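Local coordinates for protein transcriptional regulators (LACI-FAMILY TRANSCRIPTIONAL REGULATORY PROTEIN) (Corynebacterium glutamicum, PDB 3GYB) that probably acts as a DNA-binding transcription regulator of the LacI family, here represented by its periplasmic-binding-protein-like core, at residues I121-V126 / A179-N184; A162-T167 / L192-E197; L200-D205 / R266-P271. One frame throughout, in Å; residues are numbered along the deposited sequence.

Contact 1 (I121-V126 / A179-N184); sequences IAHLRV and AIFSSN
Ile-121 to Leu-124 and Ala-179 to Ser-182 pair residue for residue as neighbouring parallel strands in the Rossmann-like sheet of one lobe of the periplasmic binding protein-like fold, and they illustrate how such a sheet is densely filled along the strands while one side near their C-terminal ends stays looser and holds water. In the tight part, Ala-122 N donates to Ala-179 O (3.0 Å) and Ala-122 O takes the N-H of Phe-181 (2.8 Å). One step on, Phe-181 O is gripped twice, by Leu-124 N at 3.1 Å and by His-123 ND1 at 2.8 Å, the two donors coming from opposite faces of the carbonyl plane. The imidazole bond is bent, 134° at the hydrogen. It is made possible because CG of His-123 stands anti to the backbone N (chi1 174°), which lays the ring alongside that of Phe-181, both side chains pointing the same way and their planes 38° apart. Phe-181 packs against helix 102-115 on this face, and Phe-138 meets the imidazole. On the other face Leu-124 CG leans at a slant on Ile-180 CG2 (3.7 Å), under helices 160-173 and 185-198.

Past the strands Leu-124 O still receives Ser-183 N. Val-126 CG2 packs on Ser-183 CB and lies against Asn-184 ND2 (3.1 Å), the two side chains crossing at about a right angle; Asn-184, at the N-cap of helix 185-198, bonds through OD1 to Thr-187. The looser side is that of Arg-125, which turns away into a partly exposed position and makes a cation-pi contact with Phe-135. A water beside the strand ends is bonded to His-123 NE2 (2.8 Å) and Ser-183 OG and accepts the N-H of Val-126.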
loop_
_atom_site.group_PDB
_atom_site.type_symbol
_atom_site.label_atom_id
_atom_site.label_comp_id
_atom_site.label_asym_id
_atom_site.label_seq_id
_atom_site.Cartn_x
_atom_site.Cartn_y
_atom_site.Cartn_z
ATOM N N ILE A 121 -22.425 0.526 -18.637
ATOM C CA ILE A 121 -21.337 0.894 -17.746
ATOM C C ILE A 121 -21.797 0.919 -16.300
ATOM O O ILE A 121 -22.860 1.453 -15.984
ATOM C CB ILE A 121 -20.801 2.289 -18.125
ATOM C CG1 ILE A 121 -20.292 2.263 -19.570
ATOM C CG2 ILE A 121 -19.710 2.716 -17.155
ATOM C CD1 ILE A 121 -20.029 3.639 -20.168
ATOM N N ALA A 122 -20.990 0.338 -15.420
ATOM C CA ALA A 122 -21.332 0.314 -14.005
ATOM C C ALA A 122 -20.275 1.026 -13.174
ATOM O O ALA A 122 -19.108 1.095 -13.560
ATOM C CB ALA A 122 -21.489 -1.121 -13.529
ATOM N N HIS A 123 -20.698 1.551 -12.029
ATOM C CA HIS A 123 -19.802 2.259 -11.121
ATOM C C HIS A 123 -19.741 1.576 -9.764
ATOM O O HIS A 123 -20.776 1.238 -9.190
ATOM C CB HIS A 123 -20.289 3.698 -10.924
ATOM C CG HIS A 123 -19.518 4.473 -9.898
ATOM N ND1 HIS A 123 -18.184 4.784 -10.047
ATOM C CD2 HIS A 123 -19.909 5.045 -8.734
ATOM C CE1 HIS A 123 -17.788 5.520 -9.023
ATOM N NE2 HIS A 123 -18.816 5.694 -8.212
ATOM N N LEU A 124 -18.531 1.349 -9.263
ATOM C CA LEU A 124 -18.365 0.758 -7.938
ATOM C C LEU A 124 -18.137 1.946 -7.020
ATOM O O LEU A 124 -17.103 2.604 -7.095
ATOM C CB LEU A 124 -17.154 -0.177 -7.901
ATOM C CG LEU A 124 -17.327 -1.468 -8.691
ATOM C CD1 LEU A 124 -16.033 -2.272 -8.667
ATOM C CD2 LEU A 124 -18.471 -2.270 -8.082
ATOM N N ARG A 125 -19.098 2.228 -6.151
ATOM C CA ARG A 125 -18.966 3.390 -5.286
ATOM C C ARG A 125 -18.355 3.183 -3.910
ATOM O O ARG A 125 -18.244 2.064 -3.416
ATOM C CB ARG A 125 -20.323 4.101 -5.151
ATOM C CG ARG A 125 -21.454 3.250 -4.634
ATOM C CD ARG A 125 -22.796 3.993 -4.723
ATOM N NE ARG A 125 -22.761 5.310 -4.089
ATOM C CZ ARG A 125 -23.837 6.059 -3.857
ATOM N NH1 ARG A 125 -25.041 5.623 -4.205
ATOM N NH2 ARG A 125 -23.711 7.244 -3.272
ATOM N N VAL A 126 -17.951 4.304 -3.320
ATOM C CA VAL A 126 -17.349 4.368 -1.994
ATOM C C VAL A 126 -18.127 5.443 -1.232
ATOM O O VAL A 126 -18.537 6.443 -1.818
ATOM C CB VAL A 126 -15.861 4.763 -2.090
ATOM C CG1 VAL A 126 -15.280 4.961 -0.704
ATOM C CG2 VAL A 126 -15.092 3.682 -2.837
ATOM N N ALA A 179 -18.175 -2.643 -18.824
ATOM C CA ALA A 179 -17.113 -1.789 -18.305
ATOM C C ALA A 179 -17.478 -1.285 -16.925
ATOM O O ALA A 179 -18.648 -1.041 -16.635
ATOM C CB ALA A 179 -16.877 -0.610 -19.248
ATOM N N ILE A 180 -16.466 -1.134 -16.081
ATOM C CA ILE A 180 -16.668 -0.656 -14.724
ATOM C C ILE A 180 -15.758 0.521 -14.411
ATOM O O ILE A 180 -14.561 0.481 -14.707
ATOM C CB ILE A 180 -16.358 -1.769 -13.687
ATOM C CG1 ILE A 180 -17.361 -2.915 -13.830
ATOM C CG2 ILE A 180 -16.389 -1.191 -12.274
ATOM C CD1 ILE A 180 -17.018 -4.155 -12.998
ATOM N N PHE A 181 -16.335 1.582 -13.852
ATOM C CA PHE A 181 -15.552 2.727 -13.410
ATOM C C PHE A 181 -15.532 2.578 -11.895
ATOM O O PHE A 181 -16.540 2.800 -11.223
ATOM C CB PHE A 181 -16.198 4.067 -13.808
ATOM C CG PHE A 181 -15.715 5.245 -12.988
ATOM C CD1 PHE A 181 -14.378 5.359 -12.610
ATOM C CD2 PHE A 181 -16.604 6.236 -12.586
ATOM C CE1 PHE A 181 -13.935 6.434 -11.845
ATOM C CE2 PHE A 181 -16.171 7.317 -11.820
ATOM C CZ PHE A 181 -14.836 7.417 -11.448
ATOM N N SER A 182 -14.385 2.163 -11.366
ATOM C CA SER A 182 -14.215 1.971 -9.935
ATOM C C SER A 182 -13.882 3.304 -9.275
ATOM O O SER A 182 -13.017 4.040 -9.749
ATOM C CB SER A 182 -13.087 0.967 -9.678
ATOM O OG SER A 182 -12.982 0.681 -8.296
ATOM N N SER A 183 -14.555 3.604 -8.169
ATOM C CA SER A 183 -14.344 4.868 -7.477
ATOM C C SER A 183 -12.878 5.123 -7.155
ATOM O O SER A 183 -12.442 6.270 -7.114
ATOM C CB SER A 183 -15.181 4.922 -6.194
ATOM O OG SER A 183 -15.285 6.257 -5.730
ATOM N N ASN A 184 -12.114 4.059 -6.926
ATOM C CA ASN A 184 -10.689 4.214 -6.646
ATOM C C ASN A 184 -9.926 2.952 -7.022
ATOM O O ASN A 184 -10.526 1.919 -7.305
ATOM C CB ASN A 184 -10.459 4.556 -5.175
ATOM C CG ASN A 184 -11.139 3.585 -4.251
ATOM O OD1 ASN A 184 -10.860 2.388 -4.280
ATOM N ND2 ASN A 184 -12.058 4.090 -3.434
HETATM O O HOH W 1 -17.963 6.518 -5.663
#

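Contact 2 (A162-T167 / L192-E197); sequences AGYTET and LGAARE
Thr-167 and Tyr-164 project from helix 160-173 onto helix 185-198, a worked example of close helix packing over small residues in an alpha/beta lobe; the axes of the two short segments approach to 8.1 Å and cross at -47°. The apolar contact centres on Ala-194, whose CB sits 3.4 Å from Thr-167 CG2, tighter than carbons usually pack. The bond from Thr-167 OG1 to Gly-163 O (2.7 Å) holds the rotation of the side chain and leaves CG2 directed at Ala-194; the same oxygen also takes the N-H of Thr-167.

The aromatic contact is made edge-on. Tyr-164 directs its CD1 and CE1 rim at the bare backbone of Gly-193 and Ala-194, with CD1 3.4 Å from Ala-194 N. Beyond it, Tyr-164 OH rests against the aliphatic part of Glu-197, 3.4 Å from CG, and the carboxylate plane stands nearly perpendicular to the ring. The charge itself is used at the dimer interface: Glu-197 OE1 forms a salt bridge with Arg-220 of the second subunit. With no hydrogen bond between the segments, the helices hold to each other here by complementary shape, while the polar chemistry serves each helix and the subunit interface.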
loop_
_atom_site.group_PDB
_atom_site.type_symbol
_atom_site.label_atom_id
_atom_site.label_comp_id
_atom_site.label_asym_id
_atom_site.label_seq_id
_atom_site.Cartn_x
_atom_site.Cartn_y
_atom_site.Cartn_z
ATOM N N ALA A 162 -14.025 -5.673 -0.425
ATOM C CA ALA A 162 -15.365 -5.256 -0.830
ATOM C C ALA A 162 -15.425 -5.050 -2.340
ATOM O O ALA A 162 -16.449 -5.305 -2.967
ATOM C CB ALA A 162 -15.766 -3.975 -0.105
ATOM N N GLY A 163 -14.328 -4.594 -2.938
ATOM C CA GLY A 163 -14.335 -4.404 -4.374
ATOM C C GLY A 163 -14.519 -5.750 -5.050
ATOM O O GLY A 163 -15.199 -5.873 -6.071
ATOM N N TYR A 164 -13.917 -6.771 -4.451
ATOM C CA TYR A 164 -13.987 -8.122 -4.968
ATOM C C TYR A 164 -15.406 -8.678 -4.885
ATOM O O TYR A 164 -15.983 -9.049 -5.899
ATOM C CB TYR A 164 -13.021 -9.027 -4.192
ATOM C CG TYR A 164 -13.063 -10.475 -4.621
ATOM C CD1 TYR A 164 -12.704 -10.850 -5.916
ATOM C CD2 TYR A 164 -13.446 -11.473 -3.729
ATOM C CE1 TYR A 164 -12.728 -12.185 -6.312
ATOM C CE2 TYR A 164 -13.469 -12.819 -4.114
ATOM C CZ TYR A 164 -13.109 -13.163 -5.408
ATOM O OH TYR A 164 -13.118 -14.488 -5.794
ATOM N N THR A 165 -15.972 -8.708 -3.683
ATOM C CA THR A 165 -17.316 -9.258 -3.518
ATOM C C THR A 165 -18.402 -8.413 -4.169
ATOM O O THR A 165 -19.375 -8.957 -4.695
ATOM C CB THR A 165 -17.648 -9.494 -2.031
ATOM O OG1 THR A 165 -17.594 -8.260 -1.309
ATOM C CG2 THR A 165 -16.641 -10.474 -1.430
ATOM N N GLU A 166 -18.241 -7.094 -4.148
ATOM C CA GLU A 166 -19.228 -6.228 -4.790
ATOM C C GLU A 166 -19.220 -6.433 -6.304
ATOM O O GLU A 166 -20.270 -6.391 -6.945
ATOM C CB GLU A 166 -18.945 -4.751 -4.491
ATOM C CG GLU A 166 -19.294 -4.305 -3.084
ATOM C CD GLU A 166 -20.778 -4.412 -2.793
ATOM O OE1 GLU A 166 -21.587 -3.911 -3.604
ATOM O OE2 GLU A 166 -21.135 -4.987 -1.749
ATOM N N THR A 167 -18.042 -6.640 -6.886
ATOM C CA THR A 167 -17.972 -6.840 -8.327
ATOM C C THR A 167 -18.570 -8.185 -8.714
ATOM O O THR A 167 -19.287 -8.288 -9.710
ATOM C CB THR A 167 -16.520 -6.746 -8.855
ATOM O OG1 THR A 167 -16.017 -5.428 -8.617
ATOM C CG2 THR A 167 -16.475 -7.019 -10.361
ATOM N N LEU A 192 -10.671 -6.396 -10.444
ATOM C CA LEU A 192 -9.810 -7.184 -11.323
ATOM C C LEU A 192 -9.764 -8.632 -10.844
ATOM O O LEU A 192 -9.713 -9.558 -11.648
ATOM C CB LEU A 192 -8.392 -6.599 -11.354
ATOM C CG LEU A 192 -8.247 -5.279 -12.113
ATOM C CD1 LEU A 192 -6.909 -4.621 -11.782
ATOM C CD2 LEU A 192 -8.374 -5.537 -13.616
ATOM N N GLY A 193 -9.775 -8.822 -9.529
ATOM C CA GLY A 193 -9.756 -10.168 -8.984
ATOM C C GLY A 193 -11.059 -10.879 -9.309
ATOM O O GLY A 193 -11.076 -12.072 -9.607
ATOM N N ALA A 194 -12.165 -10.143 -9.249
ATOM C CA ALA A 194 -13.469 -10.724 -9.553
ATOM C C ALA A 194 -13.490 -11.179 -11.008
ATOM O O ALA A 194 -13.961 -12.276 -11.314
ATOM C CB ALA A 194 -14.579 -9.695 -9.292
ATOM N N ALA A 195 -12.969 -10.342 -11.903
ATOM C CA ALA A 195 -12.920 -10.689 -13.316
ATOM C C ALA A 195 -12.117 -11.980 -13.494
ATOM O O ALA A 195 -12.517 -12.882 -14.241
ATOM C CB ALA A 195 -12.286 -9.550 -14.113
ATOM N N ARG A 196 -10.991 -12.076 -12.796
ATOM C CA ARG A 196 -10.159 -13.270 -12.888
ATOM C C ARG A 196 -10.931 -14.503 -12.394
ATOM O O ARG A 196 -10.905 -15.554 -13.028
ATOM C CB ARG A 196 -8.875 -13.090 -12.074
ATOM C CG ARG A 196 -7.882 -14.231 -12.258
ATOM C CD ARG A 196 -6.597 -14.058 -11.456
ATOM N NE ARG A 196 -5.672 -15.149 -11.758
ATOM C CZ ARG A 196 -4.482 -15.325 -11.192
ATOM N NH1 ARG A 196 -4.039 -14.481 -10.271
ATOM N NH2 ARG A 196 -3.726 -16.349 -11.564
ATOM N N GLU A 197 -11.618 -14.368 -11.265
ATOM C CA GLU A 197 -12.397 -15.469 -10.704
ATOM C C GLU A 197 -13.502 -15.903 -11.666
ATOM O O GLU A 197 -13.837 -17.086 -11.754
ATOM C CB GLU A 197 -13.012 -15.042 -9.367
ATOM C CG GLU A 197 -13.933 -16.078 -8.727
ATOM C CD GLU A 197 -13.262 -17.423 -8.521
ATOM O OE1 GLU A 197 -12.074 -17.448 -8.134
ATOM O OE2 GLU A 197 -13.934 -18.458 -8.731
#

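Contact 3 (L200-D205 / R266-P271); sequences LRVPED and RGTCAP
Pro-203 sets its ring against the backbone of the 267-270 chain, and the case shows how two irregular loops can fit together without a single hydrogen bond between them. CD and CG of the ring face Gly-267 O, with CD 3.1 Å from it, whereas CB lies on the carbonyl carbons of Thr-268 and Cys-269, 3.5 Å from Thr-268 C, and meets the methyl carbon CB of Ala-270 at 3.6 Å. The peptide bond before Pro-203 is cis, and Val-202 and the proline touch neighbouring parts of the 267-270 chain.

Val-202 and Thr-268 lie side by side and point the same way. The valine touches with one branch: CG1, placed anti to its own backbone N (chi1 174°), comes 3.8 Å from Thr-268 CB and 3.6 Å from Thr-268 O. The threonine hydroxyl is engaged away from the valine, bonded to Ile-208 O and to Thr-225 N, which fixes the rotation of the side chain and presents its carbon side to Val-202. Behind the proline the 200-205 loop is braced by its own bonds, Arg-201 N to Asp-205 OD2 (2.9 Å) and Asp-205 N back to Arg-201 O.

The contact lies near the surface, where the loop joining helix 185-198 to strand 207-211 meets the chain leaving strand 258-264. Leu-192 of that helix touches both Val-202 and Thr-268, while Cys-269 packs on Ser-207 and Ile-209 of strand 207-211.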
loop_
_atom_site.group_PDB
_atom_site.type_symbol
_atom_site.label_atom_id
_atom_site.label_comp_id
_atom_site.label_asym_id
_atom_site.label_seq_id
_atom_site.Cartn_x
_atom_site.Cartn_y
_atom_site.Cartn_z
ATOM N N LEU A 200 -13.168 -13.826 -16.870
ATOM C CA LEU A 200 -13.331 -12.734 -17.816
ATOM C C LEU A 200 -11.977 -12.095 -18.073
ATOM O O LEU A 200 -11.270 -11.730 -17.133
ATOM C CB LEU A 200 -14.278 -11.672 -17.255
ATOM C CG LEU A 200 -15.727 -12.087 -16.990
ATOM C CD1 LEU A 200 -16.427 -10.986 -16.202
ATOM C CD2 LEU A 200 -16.442 -12.346 -18.309
ATOM N N ARG A 201 -11.609 -11.964 -19.340
ATOM C CA ARG A 201 -10.338 -11.346 -19.667
ATOM C C ARG A 201 -10.472 -9.835 -19.583
ATOM O O ARG A 201 -11.478 -9.269 -20.001
ATOM C CB ARG A 201 -9.897 -11.736 -21.079
ATOM C CG ARG A 201 -9.678 -13.226 -21.271
ATOM C CD ARG A 201 -9.081 -13.495 -22.640
ATOM N NE ARG A 201 -7.757 -12.895 -22.770
ATOM C CZ ARG A 201 -7.048 -12.883 -23.895
ATOM N NH1 ARG A 201 -7.538 -13.443 -24.994
ATOM N NH2 ARG A 201 -5.851 -12.311 -23.922
ATOM N N VAL A 202 -9.463 -9.185 -19.019
ATOM C CA VAL A 202 -9.461 -7.732 -18.933
ATOM C C VAL A 202 -8.275 -7.305 -19.791
ATOM O O VAL A 202 -7.151 -7.720 -19.532
ATOM C CB VAL A 202 -9.255 -7.252 -17.476
ATOM C CG1 VAL A 202 -9.103 -5.743 -17.445
ATOM C CG2 VAL A 202 -10.449 -7.681 -16.611
ATOM N N PRO A 203 -8.498 -6.438 -20.795
ATOM C CA PRO A 203 -9.747 -5.791 -21.213
ATOM C C PRO A 203 -10.584 -6.479 -22.296
ATOM O O PRO A 203 -11.644 -5.971 -22.664
ATOM C CB PRO A 203 -9.259 -4.434 -21.684
ATOM C CG PRO A 203 -8.009 -4.827 -22.449
ATOM C CD PRO A 203 -7.355 -5.887 -21.553
ATOM N N GLU A 204 -10.124 -7.617 -22.808
ATOM C CA GLU A 204 -10.846 -8.297 -23.884
ATOM C C GLU A 204 -12.342 -8.487 -23.653
ATOM O O GLU A 204 -13.144 -8.292 -24.572
ATOM C CB GLU A 204 -10.205 -9.654 -24.187
ATOM C CG GLU A 204 -8.845 -9.581 -24.884
ATOM C CD GLU A 204 -7.720 -9.151 -23.960
ATOM O OE1 GLU A 204 -7.894 -9.226 -22.729
ATOM O OE2 GLU A 204 -6.649 -8.753 -24.470
ATOM N N ASP A 205 -12.721 -8.870 -22.440
ATOM C CA ASP A 205 -14.132 -9.083 -22.124
ATOM C C ASP A 205 -14.724 -7.959 -21.284
ATOM O O ASP A 205 -15.861 -7.538 -21.503
ATOM C CB ASP A 205 -14.328 -10.398 -21.367
ATOM C CG ASP A 205 -13.920 -11.607 -22.179
ATOM O OD1 ASP A 205 -14.241 -11.648 -23.384
ATOM O OD2 ASP A 205 -13.289 -12.516 -21.609
ATOM N N ARG A 266 -3.605 2.615 -19.466
ATOM C CA ARG A 266 -2.714 1.484 -19.322
ATOM C C ARG A 266 -3.343 0.290 -20.027
ATOM O O ARG A 266 -3.783 0.426 -21.170
ATOM C CB ARG A 266 -2.410 1.197 -17.848
ATOM C CG ARG A 266 -1.572 2.312 -17.208
ATOM C CD ARG A 266 -0.786 1.850 -15.987
ATOM N NE ARG A 266 0.032 2.942 -15.457
ATOM C CZ ARG A 266 -0.374 3.811 -14.533
ATOM N NH1 ARG A 266 -1.593 3.717 -14.008
ATOM N NH2 ARG A 266 0.429 4.797 -14.154
ATOM N N GLY A 267 -3.442 -0.859 -19.371
ATOM C CA GLY A 267 -3.977 -2.003 -20.095
ATOM C C GLY A 267 -5.314 -2.606 -19.726
ATOM O O GLY A 267 -5.658 -3.672 -20.234
ATOM N N THR A 268 -6.090 -1.933 -18.887
ATOM C CA THR A 268 -7.361 -2.509 -18.464
ATOM C C THR A 268 -8.638 -2.049 -19.168
ATOM O O THR A 268 -9.734 -2.440 -18.770
ATOM C CB THR A 268 -7.540 -2.346 -16.949
ATOM O OG1 THR A 268 -7.422 -0.964 -16.604
ATOM C CG2 THR A 268 -6.480 -3.155 -16.194
ATOM N N CYS A 269 -8.503 -1.230 -20.207
ATOM C CA CYS A 269 -9.664 -0.774 -20.971
ATOM C C CYS A 269 -9.427 -1.069 -22.445
ATOM O O CYS A 269 -8.283 -1.131 -22.897
ATOM C CB CYS A 269 -9.897 0.733 -20.791
ATOM S SG CYS A 269 -10.675 1.206 -19.224
ATOM N N ALA A 270 -10.514 -1.258 -23.187
ATOM C CA ALA A 270 -10.432 -1.529 -24.616
ATOM C C ALA A 270 -11.746 -1.111 -25.264
ATOM O O ALA A 270 -12.775 -1.023 -24.595
ATOM C CB ALA A 270 -10.169 -3.010 -24.857
ATOM N N PRO A 271 -11.727 -0.837 -26.578
ATOM C CA PRO A 271 -12.947 -0.426 -27.275
ATOM C C PRO A 271 -13.986 -1.535 -27.413
ATOM O O PRO A 271 -13.643 -2.714 -27.528
ATOM C CB PRO A 271 -12.425 0.058 -28.627
ATOM C CG PRO A 271 -11.222 -0.804 -28.845
ATOM C CD PRO A 271 -10.565 -0.799 -27.483
#

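The three contacts lie on the same side of the chain's centre. Contacts 1 and 2 interlock along the sequence, their segments alternating: strand 179-182 follows helix 160-173 and leads into helix 185-198. The helix pair covers one face of the strand pair, that of Leu-124 and Ile-180, both of which Thr-167 touches. The centres of these two contacts are about 12 Å apart. Contact 3 comes later in the chain, its centre about 15 Å from each of the others. It meets contact 2 where Val-202 packs on Leu-192 and Ala-195, but does not touch contact 1. Together they run from the sheet through its helical cover to the C-terminal segment of the same lobe.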